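Local structure of RND efflux system, outer membrane lipoprotein, NodT family (Burkholderia mallei, 6U94) at residues Val170-Thr173 with Tyr174-Leu178. The protein probably serves as the outer-membrane channel component of an RND-type efflux system. Sequence-based numbering, arbitrary orientation.
Sequences VANT and YLTLL
T176 turns its hydroxyl back along the long helix 156-203 onto the carbonyl of N172, one turn earlier, the serine/threonine i to i-4 bond of alpha-helices. OG1 of T176 donates to N172 O at 2.7 Å, while T176 N reaches the same oxygen at 2.9 Å, so two donors grip one carbonyl. They share it unequally: the hydroxyl meets N172 O at a C=O...donor angle of 159°, whereas the amide comes in more bent, at 138°, and from above the carbonyl plane. The hydroxyl gets there because chi1 of T176 (-65°) sets OG1 beside its own backbone N. Ordinary i to i-4 bonds run alongside, from Y174 N to V170 O, from L175 N to A171 O and from L177 N to T173 O. L175 lays its side chain against A171 O, CG 3.2 Å from that oxygen, before meeting L442 and L445 of helix 421-454. The amide of N172 is held from outside, OD1 by T446 and ND2 by Y86 OH, and T173 OG1 bonds to E169 O. On the other flank, Y174 touches Q57 and L61 of helix 56-67, and L178 CG lies 4.1 Å above one face of its ring, nearer its edge than its centre.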
loop_
_atom_site.group_PDB
_atom_site.type_symbol
_atom_site.label_atom_id
_atom_site.label_comp_id
_atom_site.label_asym_id
_atom_site.label_seq_id
_atom_site.Cartn_x
_atom_site.Cartn_y
_atom_site.Cartn_z
ATOM N N VAL A 170 -2.749 10.236 -1.513
ATOM C CA VAL A 170 -4.167 10.583 -1.467
ATOM C C VAL A 170 -5.022 9.327 -1.577
ATOM O O VAL A 170 -6.031 9.181 -0.875
ATOM C CB VAL A 170 -4.508 11.597 -2.575
ATOM C CG1 VAL A 170 -6.013 11.797 -2.670
ATOM C CG2 VAL A 170 -3.807 12.925 -2.319
ATOM N N ALA A 171 -4.628 8.398 -2.451
ATOM C CA ALA A 171 -5.409 7.180 -2.646
ATOM C C ALA A 171 -5.356 6.290 -1.411
ATOM O O ALA A 171 -6.388 5.782 -0.956
ATOM C CB ALA A 171 -4.909 6.423 -3.877
ATOM N N ASN A 172 -4.161 6.090 -0.852
ATOM C CA ASN A 172 -4.041 5.231 0.320
ATOM C C ASN A 172 -4.745 5.827 1.530
ATOM O O ASN A 172 -5.207 5.084 2.403
ATOM C CB ASN A 172 -2.572 4.971 0.642
ATOM C CG ASN A 172 -2.390 3.927 1.730
ATOM O OD1 ASN A 172 -2.533 2.729 1.483
ATOM N ND2 ASN A 172 -2.070 4.374 2.939
ATOM N N THR A 173 -4.837 7.156 1.603
ATOM C CA THR A 173 -5.503 7.791 2.736
ATOM C C THR A 173 -7.020 7.688 2.626
ATOM O O THR A 173 -7.702 7.445 3.628
ATOM C CB THR A 173 -5.072 9.254 2.847
ATOM O OG1 THR A 173 -3.650 9.313 2.988
ATOM C CG2 THR A 173 -5.709 9.914 4.055
ATOM N N TYR A 174 -7.566 7.876 1.422
ATOM C CA TYR A 174 -9.010 7.751 1.242
ATOM C C TYR A 174 -9.451 6.298 1.355
ATOM O O TYR A 174 -10.525 6.009 1.896
ATOM C CB TYR A 174 -9.424 8.340 -0.105
ATOM C CG TYR A 174 -10.902 8.223 -0.410
ATOM C CD1 TYR A 174 -11.839 8.965 0.296
ATOM C CD2 TYR A 174 -11.359 7.380 -1.417
ATOM C CE1 TYR A 174 -13.191 8.867 0.016
ATOM C CE2 TYR A 174 -12.709 7.273 -1.704
ATOM C CZ TYR A 174 -13.621 8.018 -0.985
ATOM O OH TYR A 174 -14.963 7.913 -1.271
ATOM N N LEU A 175 -8.636 5.367 0.852
ATOM C CA LEU A 175 -8.936 3.951 1.035
ATOM C C LEU A 175 -8.867 3.569 2.507
ATOM O O LEU A 175 -9.742 2.859 3.016
ATOM C CB LEU A 175 -7.979 3.098 0.204
ATOM C CG LEU A 175 -8.230 3.145 -1.305
ATOM C CD1 LEU A 175 -7.203 2.319 -2.062
ATOM C CD2 LEU A 175 -9.639 2.669 -1.617
ATOM N N THR A 176 -7.833 4.039 3.210
ATOM C CA THR A 176 -7.745 3.807 4.649
ATOM C C THR A 176 -8.946 4.401 5.376
ATOM O O THR A 176 -9.440 3.822 6.350
ATOM C CB THR A 176 -6.439 4.382 5.199
ATOM O OG1 THR A 176 -5.326 3.668 4.641
ATOM C CG2 THR A 176 -6.388 4.280 6.716
ATOM N N LEU A 177 -9.440 5.551 4.907
ATOM C CA LEU A 177 -10.643 6.134 5.492
ATOM C C LEU A 177 -11.831 5.188 5.359
ATOM O O LEU A 177 -12.532 4.908 6.340
ATOM C CB LEU A 177 -10.949 7.475 4.829
ATOM C CG LEU A 177 -12.245 8.157 5.263
ATOM C CD1 LEU A 177 -12.219 8.477 6.750
ATOM C CD2 LEU A 177 -12.491 9.417 4.444
ATOM N N LEU A 178 -12.074 4.687 4.146
ATOM C CA LEU A 178 -13.197 3.785 3.929
ATOM C C LEU A 178 -13.035 2.492 4.716
ATOM O O LEU A 178 -14.033 1.884 5.125
ATOM C CB LEU A 178 -13.348 3.493 2.438
ATOM C CG LEU A 178 -13.541 4.727 1.556
ATOM C CD1 LEU A 178 -13.789 4.322 0.115
ATOM C CD2 LEU A 178 -14.680 5.587 2.077
#